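Local atomic coordinates of polyketide biosynthesis 3-hydroxy-3-methylglutaryl-ACP synthase PksG (Bacillus subtilis, PDB entry 4YXT), a protein that catalyses the aldol condensation of an acetyl group carried on an acyl carrier protein with a carrier-bound beta-ketothioester polyketide intermediate during biosynthesis of the antibiotic bacillaene. Residues V2-E7 and F127-T132; L46-P51 and R403-E408; M256-H261 and G275-F280. The protein carries 1 engineered substitution. All blocks are in the same frame, centred on the assembly; numbering follows the deposited sequence.

Interaction 1: residues V2-E7 and F127-T132; sequences VSAGIE and FILSQT
Val2, Ala4, Ile128 and Leu129 meet in an apolar contact, the chain start leading into strand 5-12 lying against the last turn of helix 116-130. The methyl groups do most of the work. Leu129 leaves the helix to one side, but its CD2 swings back to the chain start, with CD2 3.6 Å from Val2 CG1 and 3.9 Å from Ala4 CB. Ile128 adds its gamma branch: CG2 stands anti to the backbone N and lies 3.8 Å from Ala4 CB, while the CG1 arm leads away from residues 2-7. Val2 crosses Leu129 at an angle, and the small Ala4 sits against both helix residues.

Backbone polar atoms are touched by carbon. The carbonyl oxygen Val2 O is 3.4 Å from Leu129 CD2, and Ser3 O is 3.7 Å from Ile128 CG2.

Hydrogen bonds within 127-132 order the helix end; the two segments share none. Gln131, whose positive phi (56°) takes it out of the helix, folds back so that its NE2 donates to Ile128 O over 2.9 Å. The bond is almost straight (172°) and lies in both the amide and the carbonyl plane; Gln131 N is a second donor to the same oxygen. Held this way, and bonded also to Glu179, NE2 lies 4.0 Å from Val2 CG2. Ser130 OG accepts from Thr132 N, an ST turn.

Leu129 also packs on Thr132 of the second subunit, placing the contact beside the dimer interface. A helix packed on strands 5-12 and 170-178 of a mixed sheet is consistent with the layered alpha/beta fold of the thiolase-like superfamily.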
loop_
_atom_site.group_PDB
_atom_site.type_symbol
_atom_site.label_atom_id
_atom_site.label_comp_id
_atom_site.label_asym_id
_atom_site.label_seq_id
_atom_site.Cartn_x
_atom_site.Cartn_y
_atom_site.Cartn_z
ATOM N N VAL A 2 7.817 -24.726 2.744
ATOM C CA VAL A 2 7.176 -24.217 3.963
ATOM C C VAL A 2 5.658 -24.000 3.794
ATOM O O VAL A 2 5.198 -23.696 2.711
ATOM C CB VAL A 2 7.856 -22.895 4.388
ATOM C CG1 VAL A 2 7.496 -21.808 3.413
ATOM C CG2 VAL A 2 7.463 -22.481 5.789
ATOM N N SER A 3 4.898 -24.193 4.870
ATOM C CA SER A 3 3.463 -23.945 4.838
ATOM C C SER A 3 3.294 -22.468 5.108
ATOM O O SER A 3 4.141 -21.878 5.800
ATOM C CB SER A 3 2.728 -24.755 5.906
ATOM O OG SER A 3 2.940 -26.153 5.755
ATOM N N ALA A 4 2.207 -21.888 4.580
ATOM C CA ALA A 4 1.872 -20.479 4.820
ATOM C C ALA A 4 0.365 -20.220 4.930
ATOM O O ALA A 4 -0.454 -20.841 4.268
ATOM C CB ALA A 4 2.511 -19.587 3.758
ATOM N N GLY A 5 0.039 -19.310 5.830
ATOM C CA GLY A 5 -1.270 -18.726 5.895
ATOM C C GLY A 5 -1.601 -18.300 7.286
ATOM O O GLY A 5 -0.740 -17.831 8.008
ATOM N N ILE A 6 -2.864 -18.464 7.660
ATOM C CA ILE A 6 -3.378 -17.829 8.867
ATOM C C ILE A 6 -3.150 -18.728 10.107
ATOM O O ILE A 6 -3.655 -19.830 10.170
ATOM C CB ILE A 6 -4.885 -17.441 8.710
ATOM C CG1 ILE A 6 -5.105 -16.576 7.469
ATOM C CG2 ILE A 6 -5.423 -16.813 9.961
ATOM C CD1 ILE A 6 -6.557 -16.176 7.206
ATOM N N GLU A 7 -2.436 -18.201 11.099
ATOM C CA GLU A 7 -2.305 -18.815 12.423
ATOM C C GLU A 7 -3.405 -18.327 13.351
ATOM O O GLU A 7 -3.890 -19.049 14.203
ATOM C CB GLU A 7 -0.919 -18.509 13.019
ATOM C CG GLU A 7 0.177 -19.032 12.111
ATOM C CD GLU A 7 1.561 -18.924 12.714
ATOM O OE1 GLU A 7 1.762 -18.108 13.632
ATOM O OE2 GLU A 7 2.453 -19.646 12.267
ATOM N N PHE A 127 5.991 -13.334 1.739
ATOM C CA PHE A 127 7.089 -13.106 2.664
ATOM C C PHE A 127 7.395 -14.470 3.338
ATOM O O PHE A 127 8.549 -14.879 3.363
ATOM C CB PHE A 127 6.769 -11.962 3.647
ATOM C CG PHE A 127 7.739 -11.821 4.811
ATOM C CD1 PHE A 127 9.083 -11.506 4.612
ATOM C CD2 PHE A 127 7.321 -12.036 6.114
ATOM C CE1 PHE A 127 9.965 -11.358 5.694
ATOM C CE2 PHE A 127 8.207 -11.905 7.198
ATOM C CZ PHE A 127 9.530 -11.558 6.976
ATOM N N ILE A 128 6.369 -15.185 3.808
ATOM C CA ILE A 128 6.602 -16.420 4.559
ATOM C C ILE A 128 7.210 -17.437 3.623
ATOM O O ILE A 128 8.210 -18.015 3.953
ATOM C CB ILE A 128 5.305 -17.031 5.164
ATOM C CG1 ILE A 128 4.635 -16.100 6.226
ATOM C CG2 ILE A 128 5.562 -18.454 5.641
ATOM C CD1 ILE A 128 5.446 -15.373 7.285
ATOM N N LEU A 129 6.608 -17.627 2.442
ATOM C CA LEU A 129 7.115 -18.563 1.462
ATOM C C LEU A 129 8.513 -18.225 0.960
ATOM O O LEU A 129 9.251 -19.121 0.580
ATOM C CB LEU A 129 6.195 -18.652 0.240
ATOM C CG LEU A 129 4.850 -19.274 0.527
ATOM C CD1 LEU A 129 4.023 -19.201 -0.735
ATOM C CD2 LEU A 129 5.017 -20.709 1.035
ATOM N N SER A 130 8.886 -16.958 0.951
ATOM C CA SER A 130 10.207 -16.574 0.445
ATOM C C SER A 130 11.360 -17.048 1.344
ATOM O O SER A 130 12.490 -17.116 0.907
ATOM C CB SER A 130 10.324 -15.073 0.319
ATOM O OG SER A 130 10.509 -14.523 1.602
ATOM N N GLN A 131 11.080 -17.279 2.622
ATOM C CA GLN A 131 12.063 -17.738 3.577
ATOM C C GLN A 131 13.235 -16.784 3.606
ATOM O O GLN A 131 14.348 -17.195 3.853
ATOM C CB GLN A 131 12.497 -19.205 3.299
ATOM C CG GLN A 131 11.395 -20.238 3.680
ATOM C CD GLN A 131 11.104 -20.235 5.185
ATOM O OE1 GLN A 131 11.848 -20.827 5.943
ATOM N NE2 GLN A 131 10.059 -19.484 5.630
ATOM N N THR A 132 12.948 -15.492 3.455
ATOM C CA THR A 132 13.955 -14.462 3.602
ATOM C C THR A 132 14.209 -14.207 5.077
ATOM O O THR A 132 15.219 -13.645 5.422
ATOM C CB THR A 132 13.547 -13.144 2.897
ATOM O OG1 THR A 132 12.164 -12.880 3.115
ATOM C CG2 THR A 132 13.758 -13.282 1.407
#

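Interaction 2: residues L46-P51 and R403-E408; sequences LPYEDP and RLFLEE
Phe405 and Leu406 meet Tyr48 where strand 403-410, the middle of a small three-stranded antiparallel sheet near the C-terminus, runs past a type I beta turn, Leu46 to Glu49, just ahead of helix 51-64. Within the turn, Glu49 OE1 accepts from Leu46 N through its anti lone pair, at 2.8 Å. Before the touching residues, Leu404 is tied by its backbone N to Asn57 of that helix.

Phe405 carries the aromatic part. Tyr48 turns its edge toward the Phe405 face in an offset edge-to-face pair, the planes at 82° and the centroids 5.4 Å apart; the closest carbons are Tyr48 CD2 and Phe405 CD1, at 3.5 Å. The Tyr48 chi1 of 41° puts CG between the backbone N and the carbonyl carbon, and the ring lies beside Phe405, pointing the same way. The Phe405 edge meets Tyr48 O and the aliphatic part of Glu49, whose CG is 3.8 Å from Phe405 CE1. Phe388 makes a further edge-to-face pair with Tyr48.

Leu406 follows with the hydrogen bond of the contact: its N donates to Tyr48 O at 2.9 Å, fairly straight at 166° but from above the carbonyl plane. Asp50 OD1 caps Thr53 N, and its OD2, engaged by Tyr416 and Arg414 of strand 413-419, lies 4.3 Å from Leu406 CD2.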
loop_
_atom_site.group_PDB
_atom_site.type_symbol
_atom_site.label_atom_id
_atom_site.label_comp_id
_atom_site.label_asym_id
_atom_site.label_seq_id
_atom_site.Cartn_x
_atom_site.Cartn_y
_atom_site.Cartn_z
ATOM N N LEU A 46 -17.382 5.766 16.557
ATOM C CA LEU A 46 -17.558 6.967 17.343
ATOM C C LEU A 46 -16.391 7.942 17.140
ATOM O O LEU A 46 -15.300 7.551 16.674
ATOM C CB LEU A 46 -17.657 6.583 18.810
ATOM C CG LEU A 46 -18.737 5.533 19.084
ATOM C CD1 LEU A 46 -18.349 4.510 20.152
ATOM C CD2 LEU A 46 -19.991 6.273 19.464
ATOM N N PRO A 47 -16.609 9.219 17.496
ATOM C CA PRO A 47 -15.615 10.272 17.341
ATOM C C PRO A 47 -14.244 9.950 17.930
ATOM O O PRO A 47 -13.233 10.470 17.449
ATOM C CB PRO A 47 -16.259 11.438 18.104
ATOM C CG PRO A 47 -17.703 11.256 17.824
ATOM C CD PRO A 47 -17.909 9.778 17.917
ATOM N N TYR A 48 -14.195 9.114 18.960
ATOM C CA TYR A 48 -12.924 8.776 19.575
ATOM C C TYR A 48 -12.432 7.391 19.119
ATOM O O TYR A 48 -11.672 6.727 19.798
ATOM C CB TYR A 48 -13.006 8.888 21.102
ATOM C CG TYR A 48 -14.262 8.360 21.697
ATOM C CD1 TYR A 48 -15.306 9.213 22.087
ATOM C CD2 TYR A 48 -14.440 6.994 21.852
ATOM C CE1 TYR A 48 -16.472 8.691 22.644
ATOM C CE2 TYR A 48 -15.585 6.474 22.397
ATOM C CZ TYR A 48 -16.592 7.314 22.794
ATOM O OH TYR A 48 -17.708 6.726 23.338
ATOM N N GLU A 49 -12.921 6.939 17.978
ATOM C CA GLU A 49 -12.355 5.766 17.351
ATOM C C GLU A 49 -11.856 6.257 16.020
ATOM O O GLU A 49 -12.311 7.286 15.514
ATOM C CB GLU A 49 -13.380 4.703 17.188
ATOM C CG GLU A 49 -13.919 4.194 18.501
ATOM C CD GLU A 49 -15.031 3.225 18.265
ATOM O OE1 GLU A 49 -16.113 3.650 17.784
ATOM O OE2 GLU A 49 -14.783 2.034 18.498
ATOM N N ASP A 50 -10.868 5.543 15.514
ATOM C CA ASP A 50 -10.339 5.781 14.204
ATOM C C ASP A 50 -9.821 4.444 13.674
ATOM O O ASP A 50 -10.005 3.424 14.309
ATOM C CB ASP A 50 -9.297 6.891 14.250
ATOM C CG ASP A 50 -7.987 6.458 14.826
ATOM O OD1 ASP A 50 -7.812 5.275 15.184
ATOM O OD2 ASP A 50 -7.104 7.330 14.830
ATOM N N PRO A 51 -9.247 4.426 12.471
ATOM C CA PRO A 51 -8.708 3.105 12.035
ATOM C C PRO A 51 -7.581 2.490 12.841
ATOM O O PRO A 51 -7.347 1.271 12.735
ATOM C CB PRO A 51 -8.230 3.392 10.622
ATOM C CG PRO A 51 -9.109 4.529 10.190
ATOM C CD PRO A 51 -9.319 5.395 11.374
ATOM N N ARG A 403 -9.328 -1.458 25.774
ATOM C CA ARG A 403 -9.453 -1.034 24.376
ATOM C C ARG A 403 -8.785 0.354 24.204
ATOM O O ARG A 403 -8.626 1.123 25.183
ATOM C CB ARG A 403 -10.920 -0.994 23.947
ATOM C CG ARG A 403 -11.681 -2.278 24.197
ATOM C CD ARG A 403 -13.165 -2.073 24.444
ATOM N NE ARG A 403 -13.479 -0.941 25.330
ATOM C CZ ARG A 403 -13.224 -0.870 26.644
ATOM N NH1 ARG A 403 -12.621 -1.857 27.306
ATOM N NH2 ARG A 403 -13.584 0.217 27.308
ATOM N N LEU A 404 -8.398 0.648 22.959
ATOM C CA LEU A 404 -7.698 1.863 22.638
ATOM C C LEU A 404 -8.672 2.870 22.169
ATOM O O LEU A 404 -9.606 2.554 21.448
ATOM C CB LEU A 404 -6.668 1.643 21.545
ATOM C CG LEU A 404 -5.551 2.690 21.511
ATOM C CD1 LEU A 404 -4.671 2.572 22.745
ATOM C CD2 LEU A 404 -4.649 2.559 20.278
ATOM N N PHE A 405 -8.443 4.114 22.532
ATOM C CA PHE A 405 -9.286 5.197 22.048
ATOM C C PHE A 405 -8.457 6.396 21.723
ATOM O O PHE A 405 -7.400 6.560 22.291
ATOM C CB PHE A 405 -10.366 5.544 23.078
ATOM C CG PHE A 405 -11.418 4.504 23.175
ATOM C CD1 PHE A 405 -12.289 4.295 22.106
ATOM C CD2 PHE A 405 -11.514 3.692 24.290
ATOM C CE1 PHE A 405 -13.234 3.296 22.152
ATOM C CE2 PHE A 405 -12.476 2.700 24.344
ATOM C CZ PHE A 405 -13.339 2.503 23.279
ATOM N N LEU A 406 -8.940 7.205 20.784
ATOM C CA LEU A 406 -8.277 8.427 20.400
ATOM C C LEU A 406 -8.600 9.443 21.479
ATOM O O LEU A 406 -9.768 9.742 21.727
ATOM C CB LEU A 406 -8.824 8.929 19.058
ATOM C CG LEU A 406 -8.299 10.230 18.457
ATOM C CD1 LEU A 406 -6.782 10.313 18.339
ATOM C CD2 LEU A 406 -8.913 10.480 17.082
ATOM N N GLU A 407 -7.563 9.978 22.105
ATOM C CA GLU A 407 -7.711 10.915 23.198
ATOM C C GLU A 407 -7.613 12.350 22.684
ATOM O O GLU A 407 -8.310 13.221 23.154
ATOM C CB GLU A 407 -6.604 10.634 24.221
ATOM C CG GLU A 407 -6.751 11.301 25.591
ATOM C CD GLU A 407 -5.410 11.577 26.259
ATOM O OE1 GLU A 407 -4.428 11.926 25.544
ATOM O OE2 GLU A 407 -5.340 11.463 27.504
ATOM N N GLU A 408 -6.724 12.589 21.720
ATOM C CA GLU A 408 -6.418 13.937 21.300
ATOM C C GLU A 408 -5.507 13.938 20.071
ATOM O O GLU A 408 -4.715 13.029 19.886
ATOM C CB GLU A 408 -5.665 14.628 22.439
ATOM C CG GLU A 408 -5.545 16.141 22.322
ATOM C CD GLU A 408 -4.279 16.679 22.977
ATOM O OE1 GLU A 408 -3.690 15.973 23.838
ATOM O OE2 GLU A 408 -3.869 17.811 22.618
#

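Interaction 3: residues M256-H261 and G275-F280; sequences MVKGAH and GIETDF
This is a helix-to-helix contact on the periphery of the thiolase-like fold, part buried and part open to solvent, joining helix 254-267 to helix 273-283 across a short connection. The two short segments run at 130° to each other, with axes 10.8 Å apart at closest approach, a spacing bridged by side chains rather than by close backbone packing. Phe280 lies between Lys258, over one face of its ring, and His261, whose ND1 is at its edge.

His261 makes the stronger polar link. Its NE2 donates to Asp279 OD2 at 165°; the 2.5 Å between these two atoms is shorter than usual, and its exact length is doubtful. The imidazole and carboxylate are nearly coplanar, 16° apart, which suits a His-carboxylate bond. The other oxygen, Asp279 OD1, pairs with Arg283 on the same helix, so each oxygen of the carboxylate has a partner. The ring edge also faces the helix backbone, with His261 CE1 3.3 Å from Ile276 O, while Ile276 CG2 lies 4.0 Å from the same carbon. Tyr249 of strand 246-249 and Val284 pack against His261.

Lys258 crosses over Phe280 at about a right angle. The lysine chain sets out trans to its own amide nitrogen, across one face of the ring: CG is 4.0 Å from the centroid in a CH-pi contact. Farther along, NZ lies off-centre above that ring, 4.7 Å from the centroid, a cation-pi interaction. Glu277 starts away from the first helix but bends at chi2, which brings its carboxylate round to the lysine. The resulting salt bridge is weak, Lys258 NZ to Glu277 OE1 measuring 3.4 Å.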
loop_
_atom_site.group_PDB
_atom_site.type_symbol
_atom_site.label_atom_id
_atom_site.label_comp_id
_atom_site.label_asym_id
_atom_site.label_seq_id
_atom_site.Cartn_x
_atom_site.Cartn_y
_atom_site.Cartn_z
ATOM N N MET A 256 -26.073 -9.094 -2.063
ATOM C CA MET A 256 -25.101 -9.082 -3.174
ATOM C C MET A 256 -24.502 -10.474 -3.311
ATOM O O MET A 256 -24.465 -11.076 -4.374
ATOM C CB MET A 256 -23.975 -8.072 -2.887
ATOM C CG MET A 256 -22.860 -8.037 -3.931
ATOM S SD MET A 256 -23.469 -7.166 -5.384
ATOM C CE MET A 256 -23.338 -5.476 -4.783
ATOM N N VAL A 257 -24.092 -11.023 -2.185
ATOM C CA VAL A 257 -23.465 -12.307 -2.210
ATOM C C VAL A 257 -24.402 -13.464 -2.641
ATOM O O VAL A 257 -24.018 -14.399 -3.382
ATOM C CB VAL A 257 -22.824 -12.546 -0.850
ATOM C CG1 VAL A 257 -22.251 -13.947 -0.792
ATOM C CG2 VAL A 257 -21.746 -11.489 -0.644
ATOM N N LYS A 258 -25.609 -13.450 -2.132
ATOM C CA LYS A 258 -26.596 -14.443 -2.580
ATOM C C LYS A 258 -26.847 -14.362 -4.077
ATOM O O LYS A 258 -26.940 -15.368 -4.735
ATOM C CB LYS A 258 -27.910 -14.301 -1.837
ATOM C CG LYS A 258 -28.843 -15.475 -2.073
ATOM C CD LYS A 258 -30.029 -15.377 -1.136
ATOM C CE LYS A 258 -31.157 -16.314 -1.538
ATOM N NZ LYS A 258 -31.810 -16.886 -0.315
ATOM N N GLY A 259 -26.958 -13.153 -4.601
ATOM C CA GLY A 259 -27.059 -12.954 -6.049
ATOM C C GLY A 259 -25.899 -13.554 -6.822
ATOM O O GLY A 259 -26.119 -14.254 -7.810
ATOM N N ALA A 260 -24.660 -13.289 -6.387
ATOM C CA ALA A 260 -23.476 -13.761 -7.108
ATOM C C ALA A 260 -23.277 -15.235 -6.993
ATOM O O ALA A 260 -22.841 -15.861 -7.949
ATOM C CB ALA A 260 -22.226 -13.069 -6.616
ATOM N N HIS A 261 -23.575 -15.824 -5.839
ATOM C CA HIS A 261 -23.520 -17.299 -5.752
ATOM C C HIS A 261 -24.483 -17.947 -6.773
ATOM O O HIS A 261 -24.120 -18.900 -7.426
ATOM C CB HIS A 261 -23.813 -17.802 -4.310
ATOM C CG HIS A 261 -24.017 -19.285 -4.214
ATOM N ND1 HIS A 261 -25.270 -19.867 -4.242
ATOM C CD2 HIS A 261 -23.133 -20.305 -4.117
ATOM C CE1 HIS A 261 -25.151 -21.175 -4.137
ATOM N NE2 HIS A 261 -23.867 -21.476 -4.063
ATOM N N GLY A 275 -31.323 -27.045 -5.821
ATOM C CA GLY A 275 -29.905 -27.353 -5.654
ATOM C C GLY A 275 -29.096 -26.100 -5.393
ATOM O O GLY A 275 -28.109 -26.174 -4.678
ATOM N N ILE A 276 -29.537 -24.951 -5.922
ATOM C CA ILE A 276 -28.829 -23.709 -5.701
ATOM C C ILE A 276 -29.018 -23.172 -4.284
ATOM O O ILE A 276 -28.062 -22.669 -3.682
ATOM C CB ILE A 276 -29.213 -22.596 -6.683
ATOM C CG1 ILE A 276 -28.695 -22.918 -8.066
ATOM C CG2 ILE A 276 -28.603 -21.275 -6.234
ATOM C CD1 ILE A 276 -29.154 -21.931 -9.124
ATOM N N GLU A 277 -30.248 -23.211 -3.782
ATOM C CA GLU A 277 -30.507 -22.765 -2.401
ATOM C C GLU A 277 -29.863 -23.744 -1.434
ATOM O O GLU A 277 -29.373 -23.379 -0.388
ATOM C CB GLU A 277 -32.004 -22.683 -2.139
ATOM C CG GLU A 277 -32.690 -21.552 -2.902
ATOM C CD GLU A 277 -32.351 -20.164 -2.367
ATOM O OE1 GLU A 277 -31.633 -20.071 -1.349
ATOM O OE2 GLU A 277 -32.804 -19.154 -2.963
ATOM N N THR A 278 -29.843 -25.001 -1.814
ATOM C CA THR A 278 -29.231 -26.024 -0.981
ATOM C C THR A 278 -27.723 -25.708 -0.806
ATOM O O THR A 278 -27.194 -25.661 0.307
ATOM C CB THR A 278 -29.491 -27.419 -1.593
ATOM O OG1 THR A 278 -30.909 -27.657 -1.600
ATOM C CG2 THR A 278 -28.811 -28.513 -0.802
ATOM N N ASP A 279 -27.061 -25.471 -1.931
ATOM C CA ASP A 279 -25.700 -25.093 -1.923
ATOM C C ASP A 279 -25.465 -23.742 -1.173
ATOM O O ASP A 279 -24.491 -23.605 -0.456
ATOM C CB ASP A 279 -25.210 -25.068 -3.377
ATOM C CG ASP A 279 -23.736 -24.964 -3.474
ATOM O OD1 ASP A 279 -23.030 -25.924 -3.152
ATOM O OD2 ASP A 279 -23.289 -23.896 -3.862
ATOM N N PHE A 280 -26.347 -22.766 -1.336
ATOM C CA PHE A 280 -26.228 -21.524 -0.591
ATOM C C PHE A 280 -26.182 -21.751 0.940
ATOM O O PHE A 280 -25.378 -21.119 1.654
ATOM C CB PHE A 280 -27.351 -20.584 -0.955
ATOM C CG PHE A 280 -27.354 -19.285 -0.165
ATOM C CD1 PHE A 280 -26.530 -18.222 -0.515
ATOM C CD2 PHE A 280 -28.183 -19.135 0.938
ATOM C CE1 PHE A 280 -26.558 -17.020 0.218
ATOM C CE2 PHE A 280 -28.201 -17.954 1.678
ATOM C CZ PHE A 280 -27.396 -16.887 1.309
#

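The three contacts join different elements and do not touch; nearest atoms of any pair are about 18 Å or more apart. Interaction 2 is the buried one, tying a loop of the N-terminal family region to a C-terminal strand by an aromatic pair and a backbone bond. Interactions 1 and 3 are only partly buried. Interaction 1 is largely apolar and lies next to the second subunit, whereas interaction 3 combines a ring face with charged and hydrogen-bonded pairs between neighbouring helices. Interactions 2 and 3 occupy opposite sides of the chain's centre, about 38 Å apart between centres. All three lie away from the probable active-site residues.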